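PDB 4Q7F: 5' nucleotidase family protein from Staphylococcus aureus subsp. aureus, which belongs to the 5'-nucleotidase family, joining a calcineurin-like metallophosphoesterase domain to a 5'-nucleotidase C-terminal domain. Local coordinates for residues A[194-199]-A[237-242]; A[408-413]-A[429-434]. All blocks are in the same frame, centred on the assembly; numbering follows the deposited sequence.

Contact 1 (A[194-199]-A[237-242]); sequences EMKRHA and SKDIDI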
loop_
_atom_site.group_PDB
_atom_site.type_symbol
_atom_site.label_atom_id
_atom_site.label_comp_id
_atom_site.label_asym_id
_atom_site.label_seq_id
_atom_site.Cartn_x
_atom_site.Cartn_y
_atom_site.Cartn_z
ATOM N N GLU A 194 26.941 -11.196 13.245
ATOM C CA GLU A 194 27.154 -10.262 14.344
ATOM C C GLU A 194 26.028 -10.314 15.368
ATOM O O GLU A 194 26.265 -10.195 16.567
ATOM C CB GLU A 194 27.265 -8.838 13.818
ATOM C CG GLU A 194 27.522 -7.819 14.918
ATOM C CD GLU A 194 27.617 -6.403 14.402
ATOM O OE1 GLU A 194 26.953 -6.084 13.385
ATOM O OE2 GLU A 194 28.352 -5.607 15.034
HETATM N N MSE A 195 24.801 -10.453 14.880
HETATM C CA MSE A 195 23.643 -10.531 15.751
HETATM C C MSE A 195 23.755 -11.753 16.624
HETATM O O MSE A 195 23.568 -11.663 17.834
HETATM C CB MSE A 195 22.360 -10.519 14.930
HETATM C CG MSE A 195 22.127 -9.091 14.446
HETATM SE SE MSE A 195 20.427 -8.889 13.470
HETATM C CE MSE A 195 20.164 -10.680 12.714
ATOM N N LYS A 196 24.094 -12.895 16.034
ATOM C CA LYS A 196 24.241 -14.120 16.811
ATOM C C LYS A 196 25.378 -14.031 17.844
ATOM O O LYS A 196 25.342 -14.735 18.835
ATOM C CB LYS A 196 24.456 -15.317 15.902
ATOM C CG LYS A 196 23.278 -15.641 15.004
ATOM C CD LYS A 196 23.616 -16.784 14.059
ATOM C CE LYS A 196 23.876 -18.086 14.812
ATOM N NZ LYS A 196 24.288 -19.195 13.914
ATOM N N ARG A 197 26.389 -13.196 17.605
ATOM C CA ARG A 197 27.473 -13.017 18.586
ATOM C C ARG A 197 26.979 -12.185 19.761
ATOM O O ARG A 197 27.456 -12.331 20.874
ATOM C CB ARG A 197 28.703 -12.307 17.995
ATOM C CG ARG A 197 29.615 -13.161 17.132
ATOM C CD ARG A 197 30.910 -12.435 16.764
ATOM N NE ARG A 197 30.752 -11.336 15.796
ATOM C CZ ARG A 197 30.774 -11.482 14.468
ATOM N NH1 ARG A 197 30.631 -10.424 13.672
ATOM N NH2 ARG A 197 30.928 -12.686 13.922
ATOM N N HIS A 198 26.034 -11.293 19.504
ATOM C CA HIS A 198 25.543 -10.411 20.544
ATOM C C HIS A 198 24.268 -10.941 21.222
ATOM O O HIS A 198 24.076 -10.714 22.413
ATOM C CB HIS A 198 25.297 -9.011 19.944
ATOM C CG HIS A 198 25.270 -7.906 20.956
ATOM N ND1 HIS A 198 24.218 -7.709 21.829
ATOM C CD2 HIS A 198 26.163 -6.921 21.222
ATOM C CE1 HIS A 198 24.472 -6.664 22.598
ATOM N NE2 HIS A 198 25.648 -6.168 22.251
ATOM N N ALA A 199 23.433 -11.687 20.490
ATOM C CA ALA A 199 22.130 -12.127 21.024
ATOM C C ALA A 199 21.790 -13.614 20.945
ATOM O O ALA A 199 22.300 -14.348 20.110
ATOM C CB ALA A 199 21.021 -11.332 20.340
ATOM N N SER A 237 16.228 -19.473 8.594
ATOM C CA SER A 237 15.253 -19.857 9.628
ATOM C C SER A 237 15.866 -20.290 10.966
ATOM O O SER A 237 15.460 -19.799 12.012
ATOM C CB SER A 237 14.323 -20.974 9.144
ATOM O OG SER A 237 13.347 -21.246 10.145
ATOM N N LYS A 238 16.843 -21.198 10.932
ATOM C CA LYS A 238 17.454 -21.718 12.174
ATOM C C LYS A 238 18.030 -20.654 13.115
ATOM O O LYS A 238 18.210 -20.922 14.301
ATOM C CB LYS A 238 18.551 -22.741 11.863
ATOM C CG LYS A 238 19.791 -22.163 11.192
ATOM C CD LYS A 238 20.922 -23.182 11.193
ATOM C CE LYS A 238 22.252 -22.537 10.850
ATOM N NZ LYS A 238 23.355 -23.517 11.020
ATOM N N ASP A 239 18.326 -19.469 12.590
ATOM C CA ASP A 239 18.887 -18.374 13.377
ATOM C C ASP A 239 17.867 -17.270 13.692
ATOM O O ASP A 239 18.179 -16.313 14.399
ATOM C CB ASP A 239 20.073 -17.781 12.619
ATOM C CG ASP A 239 21.204 -18.788 12.433
ATOM O OD1 ASP A 239 21.441 -19.591 13.357
ATOM O OD2 ASP A 239 21.866 -18.766 11.379
ATOM N N ILE A 240 16.654 -17.411 13.165
ATOM C CA ILE A 240 15.585 -16.439 13.379
ATOM C C ILE A 240 14.504 -17.086 14.234
ATOM O O ILE A 240 13.989 -18.164 13.913
ATOM C CB ILE A 240 14.937 -15.986 12.053
ATOM C CG1 ILE A 240 15.991 -15.422 11.096
ATOM C CG2 ILE A 240 13.872 -14.950 12.335
ATOM C CD1 ILE A 240 15.480 -15.138 9.694
ATOM N N ASP A 241 14.173 -16.415 15.327
ATOM C CA ASP A 241 13.162 -16.883 16.251
ATOM C C ASP A 241 11.799 -16.278 15.889
ATOM O O ASP A 241 10.787 -16.969 15.904
ATOM C CB ASP A 241 13.598 -16.504 17.670
ATOM C CG ASP A 241 14.928 -17.156 18.047
ATOM O OD1 ASP A 241 14.972 -18.392 18.139
ATOM O OD2 ASP A 241 15.929 -16.444 18.231
ATOM N N ILE A 242 11.782 -14.995 15.550
ATOM C CA ILE A 242 10.540 -14.323 15.190
ATOM C C ILE A 242 10.751 -13.554 13.889
ATOM O O ILE A 242 11.718 -12.783 13.752
ATOM C CB ILE A 242 10.059 -13.362 16.298
ATOM C CG1 ILE A 242 9.962 -14.091 17.652
ATOM C CG2 ILE A 242 8.711 -12.767 15.943
ATOM C CD1 ILE A 242 9.481 -13.209 18.789
#
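The last turn of helix 184-198 and the 3-10 turn 237-239 approach each other most closely at Lys-196 and Asp-239, whose CA atoms lie 7.7 Å apart. One salt bridge spans the distance, NZ of Lys-196 donating to OD1 of Asp-239 at 2.9 Å. The ammonium comes from above the carboxylate plane, 51° out of it, while OD2 of Asp-239 stays at 3.5 Å from NZ of Lys-196. CD of Lys-196 already lies 3.5 Å from CG of Asp-239, and a bend about CG-CD (chi3 64°) in the otherwise extended lysine then swings CE and NZ across the carboxylate; the two side chains cross at about a right angle. In the alpha/beta layering of the calcineurin-like phosphoesterase domain, this pair ties the C-terminal end of one helix to the turn leading from helix 229-236 into strand 242-244. Strand 201-207, which follows the first helix, runs parallel to 242-244, and Asp-241 binds the backbone of Ile-202 there. The bridging residues also touch the layers around them, Lys-196 on Ile-202 and Asp-239 on Leu-192. NZ of Lys-238 stands 5.3 Å from NZ of Lys-196, a like charge that the carboxylate of Asp-239 would partly offset.

Contact 2 (A[408-413]-A[429-434]); sequences AEYFDV and PQHFNY. With 3D1 ((2R,3S,5R)-5-(6-amino-9H-purin-9-yl)-tetrahydro-2-(hydroxymethyl)furan-3-ol), chain D.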
loop_
_atom_site.group_PDB
_atom_site.type_symbol
_atom_site.label_atom_id
_atom_site.label_comp_id
_atom_site.label_asym_id
_atom_site.label_seq_id
_atom_site.Cartn_x
_atom_site.Cartn_y
_atom_site.Cartn_z
ATOM N N ALA A 408 -4.592 -6.135 -19.892
ATOM C CA ALA A 408 -5.408 -7.268 -20.347
ATOM C C ALA A 408 -5.108 -8.593 -19.619
ATOM O O ALA A 408 -5.934 -9.529 -19.654
ATOM C CB ALA A 408 -5.308 -7.446 -21.899
ATOM N N GLU A 409 -3.947 -8.680 -18.976
ATOM C CA GLU A 409 -3.560 -9.850 -18.166
ATOM C C GLU A 409 -4.453 -9.990 -16.931
ATOM O O GLU A 409 -4.491 -11.041 -16.302
ATOM C CB GLU A 409 -2.111 -9.748 -17.691
ATOM C CG GLU A 409 -1.087 -9.808 -18.804
ATOM C CD GLU A 409 0.321 -9.599 -18.305
ATOM O OE1 GLU A 409 0.545 -9.678 -17.054
ATOM O OE2 GLU A 409 1.205 -9.334 -19.144
ATOM N N TYR A 410 -5.139 -8.901 -16.587
ATOM C CA TYR A 410 -6.080 -8.856 -15.470
ATOM C C TYR A 410 -7.227 -9.834 -15.640
ATOM O O TYR A 410 -7.805 -10.256 -14.674
ATOM C CB TYR A 410 -6.680 -7.446 -15.377
ATOM C CG TYR A 410 -7.711 -7.262 -14.308
ATOM C CD1 TYR A 410 -7.342 -7.217 -12.968
ATOM C CD2 TYR A 410 -9.050 -7.087 -14.620
ATOM C CE1 TYR A 410 -8.271 -7.016 -11.977
ATOM C CE2 TYR A 410 -9.986 -6.898 -13.625
ATOM C CZ TYR A 410 -9.589 -6.869 -12.309
ATOM O OH TYR A 410 -10.527 -6.668 -11.334
ATOM N N PHE A 411 -7.561 -10.182 -16.879
ATOM C CA PHE A 411 -8.673 -11.061 -17.142
ATOM C C PHE A 411 -8.272 -12.505 -17.419
ATOM O O PHE A 411 -7.140 -12.802 -17.806
ATOM C CB PHE A 411 -9.480 -10.574 -18.363
ATOM C CG PHE A 411 -10.062 -9.195 -18.211
ATOM C CD1 PHE A 411 -11.185 -8.983 -17.438
ATOM C CD2 PHE A 411 -9.504 -8.122 -18.877
ATOM C CE1 PHE A 411 -11.724 -7.715 -17.301
ATOM C CE2 PHE A 411 -10.033 -6.854 -18.745
ATOM C CZ PHE A 411 -11.142 -6.647 -17.957
ATOM N N ASP A 412 -9.235 -13.395 -17.182
ATOM C CA ASP A 412 -9.104 -14.802 -17.494
ATOM C C ASP A 412 -10.516 -15.270 -17.829
ATOM O O ASP A 412 -11.456 -14.491 -17.758
ATOM C CB ASP A 412 -8.511 -15.600 -16.336
ATOM C CG ASP A 412 -8.199 -17.036 -16.722
ATOM O OD1 ASP A 412 -8.140 -17.343 -17.951
ATOM O OD2 ASP A 412 -8.027 -17.870 -15.808
ATOM N N VAL A 413 -10.661 -16.513 -18.248
ATOM C CA VAL A 413 -11.965 -17.060 -18.563
ATOM C C VAL A 413 -12.274 -18.198 -17.593
ATOM O O VAL A 413 -11.475 -19.107 -17.428
ATOM C CB VAL A 413 -12.018 -17.594 -20.014
ATOM C CG1 VAL A 413 -13.328 -18.326 -20.287
ATOM C CG2 VAL A 413 -11.810 -16.454 -21.000
ATOM N N PRO A 429 -5.626 -9.357 -3.583
ATOM C CA PRO A 429 -6.103 -8.615 -4.751
ATOM C C PRO A 429 -5.198 -7.459 -5.212
ATOM O O PRO A 429 -4.668 -6.728 -4.400
ATOM C CB PRO A 429 -7.471 -8.087 -4.290
ATOM C CG PRO A 429 -7.360 -7.990 -2.814
ATOM C CD PRO A 429 -6.503 -9.153 -2.411
ATOM N N GLN A 430 -5.050 -7.328 -6.527
ATOM C CA GLN A 430 -4.264 -6.266 -7.150
ATOM C C GLN A 430 -5.073 -5.631 -8.287
ATOM O O GLN A 430 -4.562 -5.476 -9.412
ATOM C CB GLN A 430 -2.966 -6.847 -7.715
ATOM C CG GLN A 430 -2.015 -7.390 -6.669
ATOM C CD GLN A 430 -0.787 -8.053 -7.281
ATOM O OE1 GLN A 430 -0.847 -8.658 -8.362
ATOM N NE2 GLN A 430 0.330 -7.955 -6.585
ATOM N N HIS A 431 -6.326 -5.269 -7.999
ATOM C CA HIS A 431 -7.204 -4.677 -9.014
ATOM C C HIS A 431 -6.674 -3.330 -9.481
ATOM O O HIS A 431 -6.955 -2.894 -10.603
ATOM C CB HIS A 431 -8.635 -4.492 -8.500
ATOM C CG HIS A 431 -9.252 -5.737 -7.950
ATOM N ND1 HIS A 431 -9.760 -6.736 -8.753
ATOM C CD2 HIS A 431 -9.458 -6.139 -6.672
ATOM C CE1 HIS A 431 -10.240 -7.704 -7.994
ATOM N NE2 HIS A 431 -10.068 -7.365 -6.728
ATOM N N PHE A 432 -5.938 -2.673 -8.599
ATOM C CA PHE A 432 -5.336 -1.394 -8.899
ATOM C C PHE A 432 -4.234 -1.479 -9.976
ATOM O O PHE A 432 -3.686 -0.463 -10.374
ATOM C CB PHE A 432 -4.797 -0.739 -7.626
ATOM C CG PHE A 432 -3.948 -1.647 -6.767
ATOM C CD1 PHE A 432 -2.694 -2.066 -7.185
ATOM C CD2 PHE A 432 -4.389 -2.032 -5.496
ATOM C CE1 PHE A 432 -1.911 -2.888 -6.391
ATOM C CE2 PHE A 432 -3.600 -2.845 -4.685
ATOM C CZ PHE A 432 -2.353 -3.270 -5.133
ATOM N N ASN A 433 -3.924 -2.692 -10.429
ATOM C CA ASN A 433 -2.949 -2.894 -11.486
ATOM C C ASN A 433 -3.604 -3.081 -12.842
ATOM O O ASN A 433 -2.930 -3.444 -13.779
ATOM C CB ASN A 433 -1.982 -4.038 -11.179
ATOM C CG ASN A 433 -0.924 -3.643 -10.170
ATOM O OD1 ASN A 433 -0.717 -2.457 -9.894
ATOM N ND2 ASN A 433 -0.248 -4.630 -9.611
ATOM N N TYR A 434 -4.919 -2.865 -12.916
ATOM C CA TYR A 434 -5.647 -2.887 -14.174
ATOM C C TYR A 434 -5.970 -1.462 -14.585
ATOM O O TYR A 434 -6.572 -0.719 -13.821
ATOM C CB TYR A 434 -6.955 -3.663 -14.051
ATOM C CG TYR A 434 -7.812 -3.575 -15.318
ATOM C CD1 TYR A 434 -7.419 -4.192 -16.487
ATOM C CD2 TYR A 434 -9.023 -2.897 -15.311
ATOM C CE1 TYR A 434 -8.191 -4.105 -17.624
ATOM C CE2 TYR A 434 -9.816 -2.822 -16.433
ATOM C CZ TYR A 434 -9.398 -3.419 -17.592
ATOM O OH TYR A 434 -10.229 -3.354 -18.689
HETATM O "O5'" 3D1 D . 3.117 -3.153 -4.077
HETATM C "C5'" 3D1 D . 2.504 -1.933 -4.485
HETATM C "C4'" 3D1 D . 2.307 -1.008 -3.296
HETATM O "O4'" 3D1 D . 1.953 0.261 -3.825
HETATM C "C1'" 3D1 D . 0.599 0.605 -3.518
HETATM N N9 3D1 D . -0.039 1.205 -4.722
HETATM C C4 3D1 D . 0.080 2.495 -5.004
HETATM N N3 3D1 D . 0.710 3.528 -4.400
HETATM C C2 3D1 D . 0.657 4.763 -4.931
HETATM N N1 3D1 D . -0.006 5.041 -6.086
HETATM C C6 3D1 D . -0.673 4.098 -6.788
HETATM N N6 3D1 D . -1.320 4.419 -7.942
HETATM C C5 3D1 D . -0.648 2.714 -6.265
HETATM N N7 3D1 D . -1.158 1.518 -6.625
HETATM C C8 3D1 D . -0.776 0.606 -5.695
HETATM C "C2'" 3D1 D . -0.053 -0.651 -2.957
HETATM C "C3'" 3D1 D . 1.152 -1.360 -2.366
HETATM O "O3'" 3D1 D . 1.397 -0.824 -1.049
#
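An aromatic cluster of Tyr-410, Phe-411, His-431 and Tyr-434 lies behind the wall of the ligand pocket to which Phe-432 belongs. Tyr-410 and Tyr-434 form an offset stack, centroids 4.8 Å apart and planes at 24°, in which CB of Tyr-434 sits over the Tyr-410 face, 3.9 Å from its centroid, as a CH-pi contact. Both tyrosines carry CG anti to the backbone N, which lets the rings overlap, with CB of Tyr-410 3.5 Å from CD1 of Tyr-434. Phe-411 turns its edge to the Tyr-434 face in an offset edge-to-face pair with planes at 78°, CE2 of Phe-411 reaching CE1 of Tyr-434 at 3.5 Å. Within the 5'-nucleotidase C-terminal domain the cluster joins the type I turn 408-411, which leads into strand 411-414, to the 3-10 turn 431-433 ahead of strand 435-438. At the far end of Tyr-410, OH meets ND1 of His-431 at the imidazole edge, a 2.7 Å hydrogen bond that either partner could donate. Tyr-434 OH is held by the carbonyl of Arg-337, and Phe-424 packs edge-to-face with Tyr-410. Phe-432 leaves the backbone away from 408-413, one ring face over CA of Gln-430 and the opposite one facing the ligand, C8 of 3D1 lying 3.6 Å from CD1 of Phe-432.

Contact 1 belongs to the calcineurin-like phosphoesterase domain and contact 2 to the 5'-nucleotidase C-terminal domain. Their centres are 40 Å apart and their nearest atoms about 23 Å; they do not meet, and both segments of contact 1 precede those of contact 2 in the sequence. Contact 1 is a surface salt bridge whose centre lies about 29 Å from the centre of the chain, and neither of its segments supplies a ligand to the manganese or magnesium. Contact 2 is buried, its centre about 17 Å from the centre of the chain, and borders 3D1 through Phe-432. The pocket draws on both domains: Asn-109 and His-247, also magnesium ligands, line it with Phe-432.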